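Local structure of thiamin pyrophosphokinase family protein (Enterococcus faecalis, 3MEL) at residues 165-177 with 189-201. The protein probably transfers a diphosphate group from ATP to thiamine, making thiamine diphosphate. Numbering follows the deposited sequence.
Sequences ENLTLRRSKYLLT and SNEFIEEAAAFSF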
ATOM      1  N   GLU A 165       0.960 -17.374  12.552  1.00 41.78           N
ATOM      2  CA  GLU A 165       1.018 -18.788  12.902  1.00 43.04           C
ATOM      3  C   GLU A 165      -0.358 -19.455  12.962  1.00 45.05           C
ATOM      4  O   GLU A 165      -1.323 -18.870  13.461  1.00 43.15           O
ATOM      5  CB  GLU A 165       1.729 -18.980  14.232  1.00 44.86           C
ATOM      6  CG  GLU A 165       3.238 -19.057  14.119  1.00 48.96           C
ATOM      7  CD  GLU A 165       3.895 -19.231  15.476  1.00 61.71           C
ATOM      8  OE1 GLU A 165       3.152 -19.237  16.490  1.00 55.69           O
ATOM      9  OE2 GLU A 165       5.144 -19.360  15.528  1.00 67.24           O
ATOM     10  N   ASN A 166      -0.425 -20.692  12.459  1.00 46.33           N
ATOM     11  CA  ASN A 166      -1.635 -21.511  12.507  1.00 40.41           C
ATOM     12  C   ASN A 166      -2.810 -20.752  11.925  1.00 42.99           C
ATOM     13  O   ASN A 166      -3.783 -20.473  12.618  1.00 45.80           O
ATOM     14  CB  ASN A 166      -1.924 -21.968  13.948  1.00 41.05           C
ATOM     15  CG  ASN A 166      -3.012 -23.027  14.032  1.00 49.92           C
ATOM     16  OD1 ASN A 166      -3.155 -23.879  13.148  1.00 49.14           O
ATOM     17  ND2 ASN A 166      -3.793 -22.976  15.108  1.00 56.31           N
ATOM     18  N   LEU A 167      -2.717 -20.406  10.649  1.00 40.77           N
ATOM     19  CA  LEU A 167      -3.776 -19.639  10.005  1.00 41.18           C
ATOM     20  C   LEU A 167      -4.774 -20.553   9.304  1.00 42.13           C
ATOM     21  O   LEU A 167      -4.478 -21.092   8.230  1.00 43.00           O
ATOM     22  CB  LEU A 167      -3.198 -18.622   9.010  1.00 37.79           C
ATOM     23  CG  LEU A 167      -4.236 -17.876   8.167  1.00 34.07           C
ATOM     24  CD1 LEU A 167      -5.286 -17.254   9.044  1.00 32.54           C
ATOM     25  CD2 LEU A 167      -3.593 -16.843   7.293  1.00 32.74           C
ATOM     26  N   THR A 168      -5.946 -20.727   9.918  1.00 40.41           N
ATOM     27  CA  THR A 168      -7.019 -21.526   9.337  1.00 38.78           C
ATOM     28  C   THR A 168      -8.070 -20.560   8.836  1.00 39.73           C
ATOM     29  O   THR A 168      -8.320 -19.533   9.449  1.00 45.58           O
ATOM     30  CB  THR A 168      -7.662 -22.481  10.365  1.00 41.00           C
ATOM     31  OG1 THR A 168      -6.666 -23.328  10.952  1.00 43.65           O
ATOM     32  CG2 THR A 168      -8.706 -23.352   9.698  1.00 44.23           C
ATOM     33  N   LEU A 169      -8.713 -20.890   7.733  1.00 39.96           N
ATOM     34  CA  LEU A 169      -9.538 -19.918   7.050  1.00 38.09           C
ATOM     35  C   LEU A 169     -10.600 -20.649   6.220  1.00 40.04           C
ATOM     36  O   LEU A 169     -10.278 -21.348   5.272  1.00 44.08           O
ATOM     37  CB  LEU A 169      -8.596 -19.022   6.231  1.00 40.14           C
ATOM     38  CG  LEU A 169      -8.811 -18.255   4.927  1.00 40.02           C
ATOM     39  CD1 LEU A 169      -7.494 -17.634   4.517  1.00 31.87           C
ATOM     40  CD2 LEU A 169      -9.308 -19.155   3.823  1.00 38.68           C
ATOM     41  N   ARG A 170     -11.867 -20.514   6.612  1.00 42.86           N
ATOM     42  CA  ARG A 170     -12.965 -21.242   5.968  1.00 42.64           C
ATOM     43  C   ARG A 170     -14.017 -20.357   5.300  1.00 41.04           C
ATOM     44  O   ARG A 170     -13.904 -19.128   5.274  1.00 39.44           O
ATOM     45  CB  ARG A 170     -13.671 -22.164   6.970  1.00 43.16           C
ATOM     46  CG  ARG A 170     -12.842 -23.339   7.470  1.00 45.70           C
ATOM     47  CD  ARG A 170     -12.658 -24.426   6.405  1.00 46.54           C
ATOM     48  NE  ARG A 170     -11.740 -25.465   6.871  1.00 45.39           N
ATOM     49  CZ  ARG A 170     -10.459 -25.546   6.519  1.00 50.73           C
ATOM     50  NH1 ARG A 170      -9.941 -24.661   5.673  1.00 49.00           N
ATOM     51  NH2 ARG A 170      -9.695 -26.523   7.001  1.00 52.24           N
ATOM     52  N   ARG A 171     -15.045 -21.018   4.771  1.00 42.81           N
ATOM     53  CA  ARG A 171     -16.160 -20.360   4.092  1.00 42.56           C
ATOM     54  C   ARG A 171     -15.725 -19.379   2.994  1.00 44.12           C
ATOM     55  O   ARG A 171     -16.502 -18.511   2.590  1.00 47.63           O
ATOM     56  CB  ARG A 171     -17.079 -19.667   5.099  1.00 40.05           C
ATOM     57  CG  ARG A 171     -17.537 -20.541   6.255  1.00 38.44           C
ATOM     58  CD  ARG A 171     -18.896 -20.064   6.735  1.00 49.73           C
ATOM     59  NE  ARG A 171     -18.921 -19.528   8.099  1.00 53.46           N
ATOM     60  CZ  ARG A 171     -19.870 -18.707   8.565  1.00 55.84           C
ATOM     61  NH1 ARG A 171     -20.866 -18.299   7.775  1.00 49.29           N
ATOM     62  NH2 ARG A 171     -19.818 -18.275   9.819  1.00 48.88           N
ATOM     63  N   SER A 172     -14.488 -19.519   2.524  1.00 37.60           N
ATOM     64  CA  SER A 172     -13.977 -18.722   1.415  1.00 41.52           C
ATOM     65  C   SER A 172     -13.998 -19.567   0.145  1.00 42.10           C
ATOM     66  O   SER A 172     -14.330 -20.748   0.191  1.00 41.53           O
ATOM     67  CB  SER A 172     -12.536 -18.275   1.696  1.00 40.05           C
ATOM     68  OG  SER A 172     -12.378 -17.860   3.045  1.00 46.32           O
ATOM     69  N   LYS A 173     -13.636 -18.963  -0.981  1.00 38.03           N
ATOM     70  CA  LYS A 173     -13.499 -19.695  -2.241  1.00 39.50           C
ATOM     71  C   LYS A 173     -12.073 -20.196  -2.391  1.00 38.08           C
ATOM     72  O   LYS A 173     -11.653 -20.560  -3.474  1.00 41.45           O
ATOM     73  CB  LYS A 173     -13.883 -18.799  -3.431  1.00 40.62           C
ATOM     74  CG  LYS A 173     -13.827 -19.431  -4.818  1.00 36.56           C
ATOM     75  CD  LYS A 173     -12.726 -18.797  -5.658  1.00 43.53           C
ATOM     76  CE  LYS A 173     -12.911 -19.065  -7.136  1.00 44.48           C
ATOM     77  NZ  LYS A 173     -14.314 -18.763  -7.562  1.00 41.14           N
ATOM     78  N   TYR A 174     -11.337 -20.194  -1.287  1.00 40.32           N
ATOM     79  CA  TYR A 174      -9.936 -20.614  -1.236  1.00 37.62           C
ATOM     80  C   TYR A 174      -9.586 -20.729   0.227  1.00 37.98           C
ATOM     81  O   TYR A 174      -9.931 -19.858   1.025  1.00 37.01           O
ATOM     82  CB  TYR A 174      -9.004 -19.596  -1.872  1.00 33.38           C
ATOM     83  CG  TYR A 174      -9.056 -19.542  -3.373  1.00 41.11           C
ATOM     84  CD1 TYR A 174      -8.613 -20.606  -4.142  1.00 43.25           C
ATOM     85  CD2 TYR A 174      -9.522 -18.413  -4.026  1.00 45.42           C
ATOM     86  CE1 TYR A 174      -8.652 -20.554  -5.523  1.00 50.39           C
ATOM     87  CE2 TYR A 174      -9.570 -18.352  -5.406  1.00 49.77           C
ATOM     88  CZ  TYR A 174      -9.136 -19.425  -6.150  1.00 54.41           C
ATOM     89  OH  TYR A 174      -9.180 -19.361  -7.526  1.00 64.45           O
ATOM     90  N   LEU A 175      -8.907 -21.804   0.589  1.00 37.31           N
ATOM     91  CA  LEU A 175      -8.727 -22.101   1.993  1.00 36.20           C
ATOM     92  C   LEU A 175      -7.259 -22.197   2.363  1.00 35.72           C
ATOM     93  O   LEU A 175      -6.396 -22.466   1.520  1.00 33.17           O
ATOM     94  CB  LEU A 175      -9.455 -23.403   2.358  1.00 39.88           C
ATOM     95  CG  LEU A 175     -10.893 -23.634   1.864  1.00 41.79           C
ATOM     96  CD1 LEU A 175     -11.410 -24.974   2.379  1.00 40.34           C
ATOM     97  CD2 LEU A 175     -11.836 -22.510   2.265  1.00 37.90           C
ATOM     98  N   LEU A 176      -6.984 -21.935   3.630  1.00 33.66           N
ATOM     99  CA  LEU A 176      -5.715 -22.293   4.221  1.00 34.03           C
ATOM    100  C   LEU A 176      -6.153 -23.070   5.419  1.00 38.68           C
ATOM    101  O   LEU A 176      -7.274 -22.897   5.892  1.00 35.67           O
ATOM    102  CB  LEU A 176      -4.935 -21.070   4.694  1.00 34.97           C
ATOM    103  CG  LEU A 176      -4.521 -20.054   3.643  1.00 36.58           C
ATOM    104  CD1 LEU A 176      -3.988 -18.817   4.335  1.00 33.68           C
ATOM    105  CD2 LEU A 176      -3.518 -20.645   2.646  1.00 29.77           C
ATOM    106  N   THR A 177      -5.287 -23.934   5.922  1.00 39.63           N
ATOM    107  CA  THR A 177      -5.652 -24.672   7.107  1.00 43.01           C
ATOM    108  C   THR A 177      -4.418 -25.016   7.930  1.00 41.54           C
ATOM    109  O   THR A 177      -3.535 -25.731   7.468  1.00 42.33           O
ATOM    110  CB  THR A 177      -6.566 -25.896   6.764  1.00 41.84           C
ATOM    111  OG1 THR A 177      -6.132 -27.050   7.485  1.00 43.95           O
ATOM    112  CG2 THR A 177      -6.579 -26.184   5.264  1.00 38.11           C
ATOM    113  N   SER A 189      -7.284 -11.652  -3.547  1.00 36.25           N
ATOM    114  CA  SER A 189      -8.186 -12.167  -4.587  1.00 37.51           C
ATOM    115  C   SER A 189      -8.965 -13.419  -4.184  1.00 33.25           C
ATOM    116  O   SER A 189      -9.478 -14.142  -5.020  1.00 37.21           O
ATOM    117  CB  SER A 189      -7.440 -12.380  -5.906  1.00 34.76           C
ATOM    118  OG  SER A 189      -6.666 -11.225  -6.227  1.00 40.23           O
ATOM    119  N   ASN A 190      -9.069 -13.656  -2.888  1.00 34.53           N
ATOM    120  CA  ASN A 190     -10.014 -14.637  -2.390  1.00 36.82           C
ATOM    121  C   ASN A 190     -11.449 -14.119  -2.584  1.00 35.23           C
ATOM    122  O   ASN A 190     -11.651 -12.937  -2.835  1.00 33.47           O
ATOM    123  CB  ASN A 190      -9.726 -14.931  -0.920  1.00 34.44           C
ATOM    124  CG  ASN A 190     -10.237 -16.273  -0.498  1.00 38.83           C
ATOM    125  OD1 ASN A 190     -11.080 -16.851  -1.173  1.00 40.87           O
ATOM    126  ND2 ASN A 190      -9.730 -16.787   0.615  1.00 39.36           N
ATOM    127  N   GLU A 191     -12.442 -15.002  -2.496  1.00 38.19           N
ATOM    128  CA  GLU A 191     -13.847 -14.607  -2.642  1.00 33.57           C
ATOM    129  C   GLU A 191     -14.737 -15.202  -1.555  1.00 35.21           C
ATOM    130  O   GLU A 191     -14.420 -16.226  -0.950  1.00 34.15           O
ATOM    131  CB  GLU A 191     -14.395 -14.998  -4.010  1.00 30.80           C
ATOM    132  CG  GLU A 191     -13.731 -14.320  -5.183  1.00 32.98           C
ATOM    133  CD  GLU A 191     -14.256 -14.838  -6.515  1.00 36.77           C
ATOM    134  OE1 GLU A 191     -15.307 -15.505  -6.518  1.00 47.21           O
ATOM    135  OE2 GLU A 191     -13.633 -14.582  -7.566  1.00 39.90           O
ATOM    136  N   PHE A 192     -15.853 -14.527  -1.304  1.00 38.54           N
ATOM    137  CA  PHE A 192     -16.881 -15.041  -0.419  1.00 38.60           C
ATOM    138  C   PHE A 192     -17.704 -16.064  -1.178  1.00 49.27           C
ATOM    139  O   PHE A 192     -18.014 -15.865  -2.355  1.00 49.03           O
ATOM    140  CB  PHE A 192     -17.796 -13.914   0.033  1.00 39.73           C
ATOM    141  CG  PHE A 192     -17.194 -13.029   1.077  1.00 39.20           C
ATOM    142  CD1 PHE A 192     -17.304 -13.353   2.423  1.00 38.24           C
ATOM    143  CD2 PHE A 192     -16.514 -11.868   0.720  1.00 34.39           C
ATOM    144  CE1 PHE A 192     -16.752 -12.541   3.394  1.00 37.77           C
ATOM    145  CE2 PHE A 192     -15.958 -11.049   1.689  1.00 31.41           C
ATOM    146  CZ  PHE A 192     -16.073 -11.388   3.027  1.00 34.55           C
ATOM    147  N   ILE A 193     -18.054 -17.165  -0.518  1.00 49.60           N
ATOM    148  CA  ILE A 193     -19.033 -18.073  -1.095  1.00 51.00           C
ATOM    149  C   ILE A 193     -20.397 -17.851  -0.429  1.00 57.46           C
ATOM    150  O   ILE A 193     -21.445 -18.007  -1.061  1.00 59.56           O
ATOM    151  CB  ILE A 193     -18.588 -19.559  -1.057  1.00 51.47           C
ATOM    152  CG1 ILE A 193     -18.284 -20.009   0.370  1.00 50.93           C
ATOM    153  CG2 ILE A 193     -17.380 -19.797  -1.976  1.00 43.77           C
ATOM    154  CD1 ILE A 193     -17.823 -21.458   0.446  1.00 49.98           C
ATOM    155  N   GLU A 194     -20.379 -17.454   0.841  1.00 55.24           N
ATOM    156  CA  GLU A 194     -21.609 -17.091   1.539  1.00 57.62           C
ATOM    157  C   GLU A 194     -21.662 -15.575   1.743  1.00 59.81           C
ATOM    158  O   GLU A 194     -21.064 -14.812   0.977  1.00 57.46           O
ATOM    159  CB  GLU A 194     -21.688 -17.796   2.894  1.00 55.81           C
ATOM    160  CG  GLU A 194     -21.519 -19.308   2.832  1.00 57.87           C
ATOM    161  CD  GLU A 194     -21.365 -19.920   4.211  1.00 60.78           C
ATOM    162  OE1 GLU A 194     -21.082 -19.156   5.169  1.00 54.69           O
ATOM    163  OE2 GLU A 194     -21.532 -21.158   4.333  1.00 53.91           O
ATOM    164  N   GLU A 195     -22.368 -15.141   2.782  1.00 54.30           N
ATOM    165  CA  GLU A 195     -22.408 -13.729   3.123  1.00 53.11           C
ATOM    166  C   GLU A 195     -21.364 -13.433   4.199  1.00 51.09           C
ATOM    167  O   GLU A 195     -21.175 -12.278   4.619  1.00 47.77           O
ATOM    168  CB  GLU A 195     -23.812 -13.334   3.596  1.00 61.79           C
ATOM    169  CG  GLU A 195     -24.925 -13.699   2.601  1.00 67.76           C
ATOM    170  CD  GLU A 195     -24.665 -13.167   1.193  1.00 66.91           C
ATOM    171  OE1 GLU A 195     -24.502 -11.930   1.042  1.00 64.72           O
ATOM    172  OE2 GLU A 195     -24.632 -13.988   0.241  1.00 66.03           O
ATOM    173  N   ALA A 196     -20.685 -14.482   4.647  1.00 42.72           N
ATOM    174  CA  ALA A 196     -19.690 -14.333   5.689  1.00 42.73           C
ATOM    175  C   ALA A 196     -18.624 -15.373   5.499  1.00 45.01           C
ATOM    176  O   ALA A 196     -18.912 -16.484   5.064  1.00 49.65           O
ATOM    177  CB  ALA A 196     -20.320 -14.477   7.068  1.00 39.44           C
ATOM    178  N   ALA A 197     -17.387 -15.012   5.819  1.00 42.28           N
ATOM    179  CA  ALA A 197     -16.301 -15.977   5.834  1.00 40.10           C
ATOM    180  C   ALA A 197     -15.838 -16.100   7.273  1.00 37.74           C
ATOM    181  O   ALA A 197     -16.322 -15.383   8.141  1.00 35.04           O
ATOM    182  CB  ALA A 197     -15.187 -15.533   4.935  1.00 34.73           C
ATOM    183  N   ALA A 198     -14.933 -17.030   7.540  1.00 37.90           N
ATOM    184  CA  ALA A 198     -14.368 -17.140   8.876  1.00 39.35           C
ATOM    185  C   ALA A 198     -12.885 -17.507   8.813  1.00 39.19           C
ATOM    186  O   ALA A 198     -12.414 -18.023   7.799  1.00 38.52           O
ATOM    187  CB  ALA A 198     -15.144 -18.141   9.708  1.00 36.71           C
ATOM    188  N   PHE A 199     -12.151 -17.212   9.887  1.00 39.04           N
ATOM    189  CA  PHE A 199     -10.722 -17.504   9.954  1.00 39.04           C
ATOM    190  C   PHE A 199     -10.201 -17.351  11.372  1.00 40.46           C
ATOM    191  O   PHE A 199     -10.803 -16.665  12.196  1.00 39.69           O
ATOM    192  CB  PHE A 199      -9.933 -16.570   9.037  1.00 37.25           C
ATOM    193  CG  PHE A 199      -9.689 -15.201   9.626  1.00 34.93           C
ATOM    194  CD1 PHE A 199      -8.460 -14.882  10.190  1.00 36.36           C
ATOM    195  CD2 PHE A 199     -10.691 -14.231   9.613  1.00 38.32           C
ATOM    196  CE1 PHE A 199      -8.222 -13.614  10.733  1.00 36.96           C
ATOM    197  CE2 PHE A 199     -10.466 -12.948  10.153  1.00 38.86           C
ATOM    198  CZ  PHE A 199      -9.229 -12.641  10.714  1.00 33.91           C
ATOM    199  N   SER A 200      -9.062 -17.980  11.645  1.00 40.68           N
ATOM    200  CA  SER A 200      -8.443 -17.896  12.962  1.00 41.17           C
ATOM    201  C   SER A 200      -6.929 -18.077  12.882  1.00 41.81           C
ATOM    202  O   SER A 200      -6.404 -18.567  11.877  1.00 43.06           O
ATOM    203  CB  SER A 200      -9.070 -18.900  13.941  1.00 44.62           C
ATOM    204  OG  SER A 200      -9.499 -20.078  13.277  1.00 51.68           O
ATOM    205  N   PHE A 201      -6.242 -17.646  13.937  1.00 39.91           N
ATOM    206  CA  PHE A 201      -4.793 -17.696  14.005  1.00 38.28           C
ATOM    207  C   PHE A 201      -4.303 -17.398  15.420  1.00 43.47           C
ATOM    208  O   PHE A 201      -5.041 -16.832  16.234  1.00 44.62           O
ATOM    209  CB  PHE A 201      -4.160 -16.775  12.957  1.00 36.21           C
ATOM    210  CG  PHE A 201      -4.409 -15.304  13.175  1.00 37.31           C
ATOM    211  CD1 PHE A 201      -3.416 -14.487  13.701  1.00 38.40           C
ATOM    212  CD2 PHE A 201      -5.606 -14.725  12.810  1.00 36.69           C
ATOM    213  CE1 PHE A 201      -3.628 -13.136  13.885  1.00 37.79           C
ATOM    214  CE2 PHE A 201      -5.818 -13.370  12.990  1.00 39.13           C
ATOM    215  CZ  PHE A 201      -4.831 -12.576  13.531  1.00 35.55           C
TER
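Arg170 O takes two donors, one over each face of its carbonyl plane: Ala198 N at 3.3 Å and Ser172 OG. The first belongs to the antiparallel ladder that joins strand 167-170 to strand 196-200. These strands, with 144-148, form a three-stranded antiparallel sheet in the probable vitamin B1 binding domain, away from the thiamine diphosphate site of its own chain. Arg170 N returns a bond to Ala198 O. Thr168 and Ser200 make the other hydrogen-bonded pair, and Ser200 N lies 2.8 Å from Thr168 O. On the face opposite the side chains of Thr168 and Ser200, Leu169 CB meets Phe199 CB at 4.0 Å. The chi1 of Phe199 (80°), with CG between backbone N and carbonyl carbon, directs the ring to where Leu167 CD1 meets its edge. The rings of Tyr140 and Tyr158 pack edge-to-face with Phe199.

Beyond the ladder, the amide of buried Asn190, at the end of strand 185-190, ties that strand to loop 171-175. Asn190 ND2 donates to Tyr174 O at 3.1 Å. Asn190 OD1 accepts from its neighbour Glu191 N, and weakly from Lys173 N. Lys173 N has a shorter bond to Glu191 O. Asn190 OD1 also sits at the edge of the Tyr174 ring, whose plane is 60° from the amide. Tyr174 OH bonds to Glu74 of the second subunit. Lys173 and Glu191 run side by side, and their salt bridge is long, with NZ of Lys173 3.6 Å from OE1 of Glu191.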